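Local structure of SNF1-like protein kinase ssp2 (Schizosaccharomyces pombe, 2QRD) at residues A[18-23]-A[87-92]; A[25-30]-A[53-58]; A[31-36]-A[132-137]; A[77-82]-A[93-98]. The protein probably phosphorylates serine and threonine residues of proteins as an SNF1/AMPK-type kinase, its C-terminal region forming an adenylate-sensor domain that packs against a partner subunit. All blocks are in the same frame, centred on the assembly; numbering follows the deposited sequence.

The four contacts describe a KA1-like fold, in which an antiparallel sheet carries two helices on one face. Contacts 1 and 4 are pairings within that sheet and share strand 89-101; their centres lie about 17 Å apart. Contact 2 sets helix 23-37 against the start of strand 57-63, and contact 3, centred about 13 Å from it, joins the next turns of that helix to helix 123-136. The first segments of contacts 1, 2 and 3 follow one another almost without a break. Contact 2 closes soon afterwards, the hairpin of contact 4 comes next, and contact 3 closes last. Ile26, Leu82 and Phe90 bring contacts 1, 2 and 4 together in one core.

Contact 1: A[18-23]-A[87-92]; sequences RCRGDA and PGCFML
Phe90 and Cys19 face each other as an antiparallel hydrogen-bonded pair in the sheet of this KA1-like domain, where the short edge strand 17-20 lies along strand 89-101. Two reciprocal bonds join them, Cys19 N to Phe90 O and Phe90 N to Cys19 O, each 2.9 Å. Both side chains project to the face covered by helix 23-37, and there the small thiol fits between larger neighbours: Cys19 SG is 4.1 Å from Phe90 CB and 4.2 Å from Leu92 CB. With CG turned beside its own backbone N (chi1 -58°), the Phe90 ring leans toward the turn that leads into the helix. Ala23, in its first turn, offers only a methyl, and CB approaches Phe90 CZ obliquely at 3.9 Å. Leu82 and Ile26 also pack on the Phe90 side chain, as does Pro28 of the SPCC1919.03c chain. On the opposite face, Arg20 runs its CG past the sulfur of Cys89, 4.2 Å from SG. The positive phi at position 21 suits glycine, and the strand turns away after Gly21 N has bonded Gly88 O at 3.1 Å. The carbonyl of Gly21 meets the Phe90 ring edge-on, its O lying in the ring plane 3.3 Å from CE1.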
loop_
_atom_site.group_PDB
_atom_site.type_symbol
_atom_site.label_atom_id
_atom_site.label_comp_id
_atom_site.label_asym_id
_atom_site.label_seq_id
_atom_site.Cartn_x
_atom_site.Cartn_y
_atom_site.Cartn_z
ATOM N N ARG A 18 7.396 -6.452 23.195
ATOM C CA ARG A 18 8.131 -7.341 24.089
ATOM C C ARG A 18 8.734 -6.556 25.242
ATOM O O ARG A 18 9.212 -5.422 25.060
ATOM C CB ARG A 18 9.277 -8.057 23.359
ATOM C CG ARG A 18 8.925 -8.861 22.132
ATOM C CD ARG A 18 9.996 -9.890 21.939
ATOM N NE ARG A 18 10.232 -10.269 20.541
ATOM C CZ ARG A 18 9.549 -11.203 19.869
ATOM N NH1 ARG A 18 8.526 -11.850 20.440
ATOM N NH2 ARG A 18 9.882 -11.479 18.611
ATOM N N CYS A 19 8.699 -7.164 26.422
ATOM C CA CYS A 19 9.350 -6.598 27.587
ATOM C C CYS A 19 9.989 -7.700 28.387
ATOM O O CYS A 19 9.701 -8.874 28.179
ATOM C CB CYS A 19 8.429 -5.706 28.467
ATOM S SG CYS A 19 6.688 -5.643 28.106
ATOM N N ARG A 20 10.885 -7.310 29.274
ATOM C CA ARG A 20 11.641 -8.243 30.099
ATOM C C ARG A 20 11.867 -7.620 31.449
ATOM O O ARG A 20 11.692 -6.413 31.621
ATOM C CB ARG A 20 12.990 -8.585 29.457
ATOM C CG ARG A 20 12.924 -9.719 28.430
ATOM C CD ARG A 20 14.250 -10.438 28.303
ATOM N NE ARG A 20 15.062 -9.966 27.176
ATOM C CZ ARG A 20 16.397 -9.882 27.192
ATOM N NH1 ARG A 20 17.049 -9.459 26.112
ATOM N NH2 ARG A 20 17.086 -10.205 28.289
ATOM N N GLY A 21 12.249 -8.450 32.407
ATOM C CA GLY A 21 12.612 -7.976 33.735
ATOM C C GLY A 21 11.476 -8.184 34.706
ATOM O O GLY A 21 10.856 -9.246 34.735
ATOM N N ASP A 22 11.192 -7.140 35.478
ATOM C CA ASP A 22 10.195 -7.189 36.535
ATOM C C ASP A 22 8.895 -6.584 36.049
ATOM O O ASP A 22 8.905 -5.510 35.451
ATOM C CB ASP A 22 10.692 -6.394 37.733
ATOM C CG ASP A 22 10.730 -7.213 38.987
ATOM O OD1 ASP A 22 11.657 -8.054 39.117
ATOM O OD2 ASP A 22 9.840 -7.007 39.846
ATOM N N ALA A 23 7.780 -7.256 36.325
ATOM C CA ALA A 23 6.462 -6.802 35.862
ATOM C C ALA A 23 6.004 -5.481 36.502
ATOM O O ALA A 23 5.452 -4.634 35.797
ATOM C CB ALA A 23 5.415 -7.901 36.035
ATOM N N PRO A 87 8.896 -17.131 32.349
ATOM C CA PRO A 87 9.599 -16.368 33.398
ATOM C C PRO A 87 10.551 -15.313 32.804
ATOM O O PRO A 87 11.424 -15.640 31.995
ATOM C CB PRO A 87 10.353 -17.448 34.198
ATOM C CG PRO A 87 10.240 -18.723 33.377
ATOM C CD PRO A 87 9.001 -18.592 32.554
ATOM N N GLY A 88 10.326 -14.051 33.163
ATOM C CA GLY A 88 11.174 -12.945 32.710
ATOM C C GLY A 88 10.737 -12.223 31.441
ATOM O O GLY A 88 11.270 -11.155 31.127
ATOM N N CYS A 89 9.791 -12.799 30.703
ATOM C CA CYS A 89 9.404 -12.244 29.412
ATOM C C CYS A 89 7.913 -11.964 29.336
ATOM O O CYS A 89 7.082 -12.818 29.700
ATOM C CB CYS A 89 9.818 -13.175 28.275
ATOM S SG CYS A 89 11.523 -13.663 28.418
ATOM N N PHE A 90 7.591 -10.767 28.842
ATOM C CA PHE A 90 6.229 -10.246 28.887
ATOM C C PHE A 90 5.822 -9.668 27.535
ATOM O O PHE A 90 6.682 -9.246 26.741
ATOM C CB PHE A 90 6.089 -9.185 29.993
ATOM C CG PHE A 90 6.433 -9.690 31.354
ATOM C CD1 PHE A 90 7.729 -9.562 31.858
ATOM C CD2 PHE A 90 5.464 -10.312 32.148
ATOM C CE1 PHE A 90 8.067 -10.051 33.133
ATOM C CE2 PHE A 90 5.786 -10.791 33.415
ATOM C CZ PHE A 90 7.102 -10.671 33.900
ATOM N N MET A 91 4.522 -9.689 27.259
ATOM C CA MET A 91 3.977 -8.900 26.158
ATOM C C MET A 91 3.139 -7.763 26.731
ATOM O O MET A 91 2.335 -7.950 27.671
ATOM C CB MET A 91 3.127 -9.760 25.198
ATOM C CG MET A 91 2.427 -8.972 24.095
ATOM S SD MET A 91 0.978 -9.739 23.349
ATOM C CE MET A 91 1.663 -11.224 22.592
ATOM N N LEU A 92 3.338 -6.577 26.183
ATOM C CA LEU A 92 2.378 -5.521 26.403
ATOM C C LEU A 92 1.393 -5.540 25.227
ATOM O O LEU A 92 1.725 -5.155 24.108
ATOM C CB LEU A 92 3.079 -4.174 26.549
ATOM C CG LEU A 92 2.229 -2.932 26.871
ATOM C CD1 LEU A 92 1.563 -3.068 28.273
ATOM C CD2 LEU A 92 3.135 -1.695 26.766
#

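Contact 2: A[25-30]-A[53-58]; sequences EILLAV and SDMYTI
Leu27 holds CG anti to its backbone N (chi1 -172°), which extends the side chain from helix 23-37 and presents its two methyls to Ile58 and Met55. Ile58 answers with CG1 turned beside its own N (chi1 -58°) and an extended end, so that CD1 reaches back toward the helix. This is the helix-on-sheet packing of the KA1-like fold, made where a short 3-10 turn, residues 53-56, runs into strand 57-63. The side chains of Leu27 and Ile58 reach in from opposing sides and overlap at their ends, where the methyls pack tightly, CD1 to CD1 at 3.4 Å. One helical turn on, Val30 adds a second surface to the same group, its CG1 lying 3.9 Å from Ile58 CD1. Branched aliphatic residues suit these positions, since each supplies methyls to the core without a polar group to satisfy.

The other methyl of Leu27 lies against the 3-10 turn. Leu27 CD2 is 3.4 Å from Met55 O and also touches the flexible thioether chain, with Met55 CE 3.9 Å away. Tyr56 brings its ring to the same methyl obliquely, CE2 being 4.0 Å from Leu27 CD2. A tyrosine can serve two partners here: its ring packs in this apolar corner, while its hydroxyl is hydrogen-bonded to the backbone O of Pro26 of the SPCC1919.03c chain. Met55 CG lies over one face of that ring, 3.9 Å above its plane and displaced to its margin.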
loop_
_atom_site.group_PDB
_atom_site.type_symbol
_atom_site.label_atom_id
_atom_site.label_comp_id
_atom_site.label_asym_id
_atom_site.label_seq_id
_atom_site.Cartn_x
_atom_site.Cartn_y
_atom_site.Cartn_z
ATOM N N GLU A 25 8.219 -3.236 37.496
ATOM C CA GLU A 25 9.115 -2.269 36.844
ATOM C C GLU A 25 8.656 -1.895 35.423
ATOM O O GLU A 25 8.790 -0.738 34.996
ATOM C CB GLU A 25 10.577 -2.740 36.856
ATOM C CG GLU A 25 11.246 -2.633 38.233
ATOM C CD GLU A 25 12.612 -3.344 38.297
ATOM O OE1 GLU A 25 13.209 -3.588 37.206
ATOM O OE2 GLU A 25 13.084 -3.655 39.430
ATOM N N ILE A 26 8.130 -2.891 34.708
ATOM C CA ILE A 26 7.549 -2.707 33.394
ATOM C C ILE A 26 6.275 -1.865 33.500
ATOM O O ILE A 26 6.072 -0.947 32.709
ATOM C CB ILE A 26 7.238 -4.072 32.705
ATOM C CG1 ILE A 26 8.526 -4.846 32.397
ATOM C CG2 ILE A 26 6.460 -3.865 31.411
ATOM C CD1 ILE A 26 8.283 -6.326 32.117
ATOM N N LEU A 27 5.411 -2.192 34.462
ATOM C CA LEU A 27 4.190 -1.428 34.668
ATOM C C LEU A 27 4.513 0.064 34.905
ATOM O O LEU A 27 3.953 0.918 34.216
ATOM C CB LEU A 27 3.329 -2.043 35.784
ATOM C CG LEU A 27 1.921 -1.464 35.991
ATOM C CD1 LEU A 27 1.070 -1.534 34.706
ATOM C CD2 LEU A 27 1.201 -2.119 37.189
ATOM N N LEU A 28 5.421 0.357 35.847
ATOM C CA LEU A 28 5.986 1.704 36.037
ATOM C C LEU A 28 6.442 2.396 34.740
ATOM O O LEU A 28 6.097 3.553 34.521
ATOM C CB LEU A 28 7.166 1.685 37.039
ATOM C CG LEU A 28 7.924 2.984 37.376
ATOM C CD1 LEU A 28 7.038 4.003 38.073
ATOM C CD2 LEU A 28 9.174 2.716 38.232
ATOM N N ALA A 29 7.231 1.698 33.915
ATOM C CA ALA A 29 7.750 2.239 32.640
ATOM C C ALA A 29 6.639 2.570 31.644
ATOM O O ALA A 29 6.686 3.591 30.965
ATOM C CB ALA A 29 8.755 1.275 32.015
ATOM N N VAL A 30 5.632 1.705 31.589
ATOM C CA VAL A 30 4.429 1.933 30.794
ATOM C C VAL A 30 3.678 3.202 31.231
ATOM O O VAL A 30 3.258 4.005 30.373
ATOM C CB VAL A 30 3.474 0.710 30.823
ATOM C CG1 VAL A 30 2.193 1.024 30.095
ATOM C CG2 VAL A 30 4.142 -0.507 30.230
ATOM N N SER A 53 -4.042 -8.467 40.412
ATOM C CA SER A 53 -3.365 -8.532 39.123
ATOM C C SER A 53 -4.061 -7.708 38.038
ATOM O O SER A 53 -3.522 -7.553 36.953
ATOM C CB SER A 53 -3.188 -9.977 38.670
ATOM O OG SER A 53 -4.437 -10.622 38.555
ATOM N N ASP A 54 -5.248 -7.173 38.341
ATOM C CA ASP A 54 -5.935 -6.274 37.409
ATOM C C ASP A 54 -5.208 -4.934 37.283
ATOM O O ASP A 54 -5.454 -4.165 36.367
ATOM C CB ASP A 54 -7.428 -6.108 37.739
ATOM C CG ASP A 54 -7.688 -5.398 39.080
ATOM O OD1 ASP A 54 -8.874 -5.369 39.469
ATOM O OD2 ASP A 54 -6.758 -4.860 39.743
ATOM N N MET A 55 -4.266 -4.699 38.186
ATOM C CA MET A 55 -3.322 -3.583 38.054
ATOM C C MET A 55 -2.568 -3.592 36.714
ATOM O O MET A 55 -2.097 -2.548 36.273
ATOM C CB MET A 55 -2.373 -3.499 39.278
ATOM C CG MET A 55 -1.168 -4.436 39.289
ATOM S SD MET A 55 -0.179 -4.178 40.768
ATOM C CE MET A 55 1.484 -4.565 40.243
ATOM N N TYR A 56 -2.491 -4.758 36.071
ATOM C CA TYR A 56 -1.821 -4.895 34.755
ATOM C C TYR A 56 -2.728 -4.626 33.542
ATOM O O TYR A 56 -2.290 -4.706 32.421
ATOM C CB TYR A 56 -1.123 -6.253 34.628
ATOM C CG TYR A 56 -0.016 -6.434 35.635
ATOM C CD1 TYR A 56 -0.174 -7.277 36.717
ATOM C CD2 TYR A 56 1.182 -5.729 35.522
ATOM C CE1 TYR A 56 0.826 -7.419 37.663
ATOM C CE2 TYR A 56 2.212 -5.871 36.474
ATOM C CZ TYR A 56 2.031 -6.728 37.529
ATOM O OH TYR A 56 3.034 -6.896 38.478
ATOM N N THR A 57 -3.996 -4.317 33.805
ATOM C CA THR A 57 -4.953 -3.809 32.817
ATOM C C THR A 57 -5.083 -2.290 33.032
ATOM O O THR A 57 -5.556 -1.829 34.098
ATOM C CB THR A 57 -6.333 -4.483 33.012
ATOM O OG1 THR A 57 -6.168 -5.901 33.011
ATOM C CG2 THR A 57 -7.322 -4.093 31.919
ATOM N N ILE A 58 -4.617 -1.528 32.040
ATOM C CA ILE A 58 -4.666 -0.062 32.069
ATOM C C ILE A 58 -5.611 0.406 30.945
ATOM O O ILE A 58 -5.435 0.004 29.781
ATOM C CB ILE A 58 -3.250 0.582 31.837
ATOM C CG1 ILE A 58 -2.243 0.090 32.889
ATOM C CG2 ILE A 58 -3.330 2.124 31.754
ATOM C CD1 ILE A 58 -0.739 0.241 32.480
#

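Contact 3: A[31-36]-A[132-137]; sequences YRALQR and CKLFSA
Ser136 OG accepts a 2.6 Å hydrogen bond from Arg36 NH2 and donates its own hydrogen bond to Cys132 O, 2.8 Å away. The hydroxyl thus links the two helices of the KA1-like fold, helix 23-37 and the C-terminal helix 123-136, whose short segments cross at 122° with their axes 8.6 Å apart. Serine fits this place because it can donate back into its own helix while still accepting from a neighbour; OG sits between the backbone N and the carbonyl carbon (chi1 60°), within reach of the carbonyl four residues earlier. The Arg36 bond is fairly straight, and OG lies slightly tilted from the guanidinium plane. The same NH2 also makes a weak bond to Lys133 O, which lies in that plane. A positive guanidinium beside carbonyls of a helix's last turn is probably favoured by the helix dipole.

Lys133 serves mainly through its hydrocarbon chain. Its CD rests over the centre of one guanidinium face, 3.8 Å above the plane, and a bend at chi2 (-46°) carries the chain across Arg36. Arg36 NH1 and Lys133 NZ come within 4.4 Å, a proximity of like charges that exposure to solvent probably eases.

Closer to the core, alanine allows the backbones to approach: Ala33 and Lys133 have the nearest CA atoms of the pair of segments, 4.9 Å apart. Small as it is, the Ala33 methyl reaches both Lys133 and its neighbour, lying 3.7 Å from Lys133 CB and 3.5 Å from Leu134 CD2.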
loop_
_atom_site.group_PDB
_atom_site.type_symbol
_atom_site.label_atom_id
_atom_site.label_comp_id
_atom_site.label_asym_id
_atom_site.label_seq_id
_atom_site.Cartn_x
_atom_site.Cartn_y
_atom_site.Cartn_z
ATOM N N TYR A 31 3.522 3.397 32.540
ATOM C CA TYR A 31 2.825 4.578 33.068
ATOM C C TYR A 31 3.617 5.838 32.809
ATOM O O TYR A 31 3.059 6.894 32.525
ATOM C CB TYR A 31 2.575 4.443 34.568
ATOM C CG TYR A 31 1.263 3.781 34.935
ATOM C CD1 TYR A 31 1.243 2.615 35.688
ATOM C CD2 TYR A 31 0.037 4.325 34.538
ATOM C CE1 TYR A 31 0.025 2.007 36.056
ATOM C CE2 TYR A 31 -1.185 3.709 34.887
ATOM C CZ TYR A 31 -1.177 2.562 35.656
ATOM O OH TYR A 31 -2.360 1.941 36.003
ATOM N N ARG A 32 4.930 5.722 32.908
ATOM C CA ARG A 32 5.800 6.852 32.636
ATOM C C ARG A 32 5.747 7.260 31.160
ATOM O O ARG A 32 5.633 8.442 30.850
ATOM C CB ARG A 32 7.229 6.580 33.131
ATOM C CG ARG A 32 7.375 6.791 34.625
ATOM C CD ARG A 32 8.783 6.492 35.129
ATOM N NE ARG A 32 8.994 7.012 36.489
ATOM C CZ ARG A 32 9.888 6.541 37.357
ATOM N NH1 ARG A 32 10.654 5.507 37.016
ATOM N NH2 ARG A 32 10.004 7.087 38.573
ATOM N N ALA A 33 5.810 6.274 30.274
ATOM C CA ALA A 33 5.624 6.472 28.830
ATOM C C ALA A 33 4.243 7.082 28.441
ATOM O O ALA A 33 4.181 7.973 27.594
ATOM C CB ALA A 33 5.810 5.158 28.125
ATOM N N LEU A 34 3.152 6.582 29.039
ATOM C CA LEU A 34 1.810 7.149 28.858
ATOM C C LEU A 34 1.769 8.620 29.262
ATOM O O LEU A 34 1.192 9.446 28.562
ATOM C CB LEU A 34 0.762 6.357 29.650
ATOM C CG LEU A 34 0.412 4.929 29.176
ATOM C CD1 LEU A 34 -0.486 4.241 30.220
ATOM C CD2 LEU A 34 -0.274 4.917 27.826
ATOM N N GLN A 35 2.426 8.950 30.369
ATOM C CA GLN A 35 2.421 10.299 30.882
ATOM C C GLN A 35 3.259 11.245 30.013
ATOM O O GLN A 35 2.900 12.427 29.865
ATOM C CB GLN A 35 2.897 10.330 32.335
ATOM C CG GLN A 35 2.990 11.727 32.895
ATOM C CD GLN A 35 3.842 11.815 34.118
ATOM O OE1 GLN A 35 3.330 11.939 35.226
ATOM N NE2 GLN A 35 5.161 11.776 33.934
ATOM N N ARG A 36 4.370 10.750 29.462
ATOM C CA ARG A 36 5.171 11.566 28.532
ATOM C C ARG A 36 4.439 11.803 27.216
ATOM O O ARG A 36 4.535 12.882 26.638
ATOM C CB ARG A 36 6.536 10.951 28.250
ATOM C CG ARG A 36 7.555 11.185 29.323
ATOM C CD ARG A 36 8.939 11.185 28.719
ATOM N NE ARG A 36 9.271 9.902 28.099
ATOM C CZ ARG A 36 10.194 9.734 27.150
ATOM N NH1 ARG A 36 10.898 10.770 26.679
ATOM N NH2 ARG A 36 10.422 8.519 26.676
ATOM N N CYS A 132 7.568 5.058 20.913
ATOM C CA CYS A 132 8.711 5.972 20.998
ATOM C C CYS A 132 9.040 6.419 22.417
ATOM O O CYS A 132 10.202 6.640 22.746
ATOM C CB CYS A 132 8.521 7.176 20.082
ATOM S SG CYS A 132 8.640 6.654 18.351
ATOM N N LYS A 133 8.013 6.551 23.247
ATOM C CA LYS A 133 8.191 6.912 24.641
ATOM C C LYS A 133 8.767 5.716 25.392
ATOM O O LYS A 133 9.698 5.872 26.155
ATOM C CB LYS A 133 6.857 7.344 25.266
ATOM C CG LYS A 133 6.254 8.618 24.687
ATOM C CD LYS A 133 7.326 9.700 24.556
ATOM C CE LYS A 133 6.734 10.983 24.012
ATOM N NZ LYS A 133 7.801 11.942 23.829
ATOM N N LEU A 134 8.225 4.521 25.179
ATOM C CA LEU A 134 8.817 3.322 25.779
ATOM C C LEU A 134 10.285 3.132 25.398
ATOM O O LEU A 134 11.102 2.701 26.221
ATOM C CB LEU A 134 8.006 2.074 25.445
ATOM C CG LEU A 134 6.540 1.983 25.910
ATOM C CD1 LEU A 134 5.757 0.862 25.132
ATOM C CD2 LEU A 134 6.403 1.811 27.457
ATOM N N PHE A 135 10.641 3.495 24.173
ATOM C CA PHE A 135 12.002 3.244 23.682
ATOM C C PHE A 135 13.020 4.342 24.024
ATOM O O PHE A 135 14.235 4.119 23.962
ATOM C CB PHE A 135 11.968 2.987 22.180
ATOM C CG PHE A 135 11.368 1.672 21.803
ATOM C CD1 PHE A 135 11.465 1.207 20.491
ATOM C CD2 PHE A 135 10.721 0.873 22.755
ATOM C CE1 PHE A 135 10.913 -0.018 20.122
ATOM C CE2 PHE A 135 10.152 -0.359 22.395
ATOM C CZ PHE A 135 10.262 -0.805 21.066
ATOM N N SER A 136 12.535 5.520 24.402
ATOM C CA SER A 136 13.433 6.629 24.716
ATOM C C SER A 136 13.527 6.884 26.210
ATOM O O SER A 136 14.326 7.706 26.632
ATOM C CB SER A 136 12.981 7.908 24.015
ATOM O OG SER A 136 11.674 8.261 24.444
ATOM N N ALA A 137 12.698 6.201 26.996
ATOM C CA ALA A 137 12.647 6.395 28.453
ATOM C C ALA A 137 14.020 6.726 28.991
ATOM O O ALA A 137 14.294 7.853 29.471
ATOM C CB ALA A 137 12.124 5.146 29.137
ATOM O OXT ALA A 137 14.886 5.838 28.917
#

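Contact 4: A[77-82]-A[93-98]; sequences YIELQL and DVKSNG
Tyr77 stands opposite both Asn97 and Gly98, a beta bulge at one end of the antiparallel ladder in the hairpin of strands 74-84 and 89-101, within the sheet of the KA1-like fold. Backbone bonds come first. Tyr77 N gives a nearly straight bond to Gly98 O (2.9 Å), and Asn97 N bonds Tyr77 O (2.7 Å). Regular pairing runs from Ile78 and Ser96 onward, with reciprocal bonds at Glu79 with Lys95 and Gln81 with Asp93. Position 98 has a positive phi (104°), where a side chain would press on the preceding carbonyl O, so glycine suits it.

Apolar contacts occupy the face beneath helix 123-136. Val94 divides its two methyls: CG1 lies 3.4 Å from Ile78 CG2, while CG2 is equally close to Leu80 CD1. Leu80 and Val94 send their side chains out together, filling the face that also receives Leu126, Cys127 and Leu130.

Charged and polar groups take the other face. Lys95 NZ closes a 3.0 Å salt bridge to Glu79 OE1. Glu79 stretches out with CG anti to its N (chi1 179°), and the ammonium comes from above the carboxylate plane. Asp93 is buried yet well partnered, OD1 bonding His63 ND1 of the SPCC1919.03c chain, and Gln81 OE1 bonds Thr57 OG1 of the neighbouring strand.

Water and turn bonds complete the set. One water sits between Glu79 O and Asp93 OD2. Ser96 OG accepts from Gly98 N in an ST turn, and a water 2.7 Å from Ser96 OG also donates to Tyr77 O.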
loop_
_atom_site.group_PDB
_atom_site.type_symbol
_atom_site.label_atom_id
_atom_site.label_comp_id
_atom_site.label_asym_id
_atom_site.label_seq_id
_atom_site.Cartn_x
_atom_site.Cartn_y
_atom_site.Cartn_z
ATOM N N TYR A 77 -9.497 5.735 22.770
ATOM C CA TYR A 77 -9.404 4.853 23.934
ATOM C C TYR A 77 -8.576 3.581 23.649
ATOM O O TYR A 77 -8.870 2.795 22.738
ATOM C CB TYR A 77 -10.799 4.527 24.417
ATOM C CG TYR A 77 -11.595 5.771 24.739
ATOM C CD1 TYR A 77 -11.662 6.239 26.038
ATOM C CD2 TYR A 77 -12.301 6.486 23.732
ATOM C CE1 TYR A 77 -12.391 7.385 26.354
ATOM C CE2 TYR A 77 -13.034 7.643 24.041
ATOM C CZ TYR A 77 -13.062 8.084 25.366
ATOM O OH TYR A 77 -13.778 9.198 25.758
ATOM N N ILE A 78 -7.519 3.415 24.430
ATOM C CA ILE A 78 -6.549 2.352 24.219
ATOM C C ILE A 78 -6.411 1.588 25.560
ATOM O O ILE A 78 -6.143 2.177 26.615
ATOM C CB ILE A 78 -5.181 2.946 23.706
ATOM C CG1 ILE A 78 -5.355 3.652 22.352
ATOM C CG2 ILE A 78 -4.067 1.873 23.622
ATOM C CD1 ILE A 78 -4.147 4.461 21.849
ATOM N N GLU A 79 -6.631 0.288 25.530
ATOM C CA GLU A 79 -6.424 -0.536 26.719
ATOM C C GLU A 79 -5.133 -1.347 26.610
ATOM O O GLU A 79 -4.864 -1.987 25.593
ATOM C CB GLU A 79 -7.613 -1.450 26.913
ATOM C CG GLU A 79 -7.499 -2.373 28.095
ATOM C CD GLU A 79 -8.613 -3.410 28.126
ATOM O OE1 GLU A 79 -9.729 -3.111 27.616
ATOM O OE2 GLU A 79 -8.368 -4.527 28.658
ATOM N N LEU A 80 -4.326 -1.305 27.663
ATOM C CA LEU A 80 -3.052 -2.021 27.695
ATOM C C LEU A 80 -3.188 -3.209 28.601
ATOM O O LEU A 80 -3.860 -3.134 29.603
ATOM C CB LEU A 80 -1.924 -1.146 28.210
ATOM C CG LEU A 80 -1.594 0.237 27.626
ATOM C CD1 LEU A 80 -1.178 0.162 26.189
ATOM C CD2 LEU A 80 -2.687 1.261 27.832
ATOM N N GLN A 81 -2.551 -4.308 28.235
ATOM C CA GLN A 81 -2.596 -5.514 29.047
ATOM C C GLN A 81 -1.229 -6.191 29.082
ATOM O O GLN A 81 -0.719 -6.602 28.049
ATOM C CB GLN A 81 -3.648 -6.479 28.502
ATOM C CG GLN A 81 -3.790 -7.787 29.276
ATOM C CD GLN A 81 -4.279 -7.588 30.686
ATOM O OE1 GLN A 81 -5.428 -7.228 30.912
ATOM N NE2 GLN A 81 -3.406 -7.840 31.648
ATOM N N LEU A 82 -0.647 -6.294 30.266
ATOM C CA LEU A 82 0.583 -7.043 30.435
ATOM C C LEU A 82 0.275 -8.541 30.643
ATOM O O LEU A 82 -0.636 -8.916 31.396
ATOM C CB LEU A 82 1.465 -6.464 31.573
ATOM C CG LEU A 82 2.982 -6.800 31.554
ATOM C CD1 LEU A 82 3.735 -6.042 30.446
ATOM C CD2 LEU A 82 3.683 -6.574 32.883
ATOM N N ASP A 93 0.194 -6.045 25.483
ATOM C CA ASP A 93 -0.867 -6.059 24.494
ATOM C C ASP A 93 -1.567 -4.668 24.502
ATOM O O ASP A 93 -1.768 -4.060 25.560
ATOM C CB ASP A 93 -1.815 -7.249 24.751
ATOM C CG ASP A 93 -3.020 -7.288 23.789
ATOM O OD1 ASP A 93 -2.837 -7.549 22.556
ATOM O OD2 ASP A 93 -4.158 -7.064 24.279
ATOM N N VAL A 94 -1.881 -4.151 23.310
ATOM C CA VAL A 94 -2.367 -2.778 23.139
ATOM C C VAL A 94 -3.490 -2.848 22.108
ATOM O O VAL A 94 -3.266 -3.279 20.952
ATOM C CB VAL A 94 -1.260 -1.796 22.612
ATOM C CG1 VAL A 94 -1.842 -0.394 22.387
ATOM C CG2 VAL A 94 -0.035 -1.732 23.550
ATOM N N LYS A 95 -4.691 -2.447 22.526
ATOM C CA LYS A 95 -5.861 -2.571 21.687
ATOM C C LYS A 95 -6.740 -1.326 21.618
ATOM O O LYS A 95 -6.886 -0.569 22.583
ATOM C CB LYS A 95 -6.711 -3.763 22.125
ATOM C CG LYS A 95 -7.522 -3.529 23.375
ATOM C CD LYS A 95 -8.712 -4.454 23.459
ATOM C CE LYS A 95 -8.938 -4.813 24.934
ATOM N NZ LYS A 95 -10.363 -4.951 25.326
ATOM N N SER A 96 -7.351 -1.136 20.457
ATOM C CA SER A 96 -8.220 0.010 20.277
ATOM C C SER A 96 -9.601 -0.273 20.858
ATOM O O SER A 96 -10.213 -1.307 20.554
ATOM C CB SER A 96 -8.305 0.399 18.806
ATOM O OG SER A 96 -9.108 1.560 18.661
ATOM N N ASN A 97 -10.077 0.651 21.704
ATOM C CA ASN A 97 -11.478 0.677 22.128
ATOM C C ASN A 97 -12.291 1.771 21.435
ATOM O O ASN A 97 -13.406 2.080 21.841
ATOM C CB ASN A 97 -11.585 0.761 23.663
ATOM C CG ASN A 97 -11.331 -0.592 24.352
ATOM O OD1 ASN A 97 -10.691 -0.679 25.398
ATOM N ND2 ASN A 97 -11.852 -1.647 23.756
ATOM N N GLY A 98 -11.742 2.366 20.382
ATOM C CA GLY A 98 -12.511 3.357 19.625
ATOM C C GLY A 98 -12.190 4.840 19.812
ATOM O O GLY A 98 -11.278 5.220 20.568
HETATM O O HOH W 1 -8.089 3.818 19.714
HETATM O O HOH W 2 -5.038 -4.884 25.588
#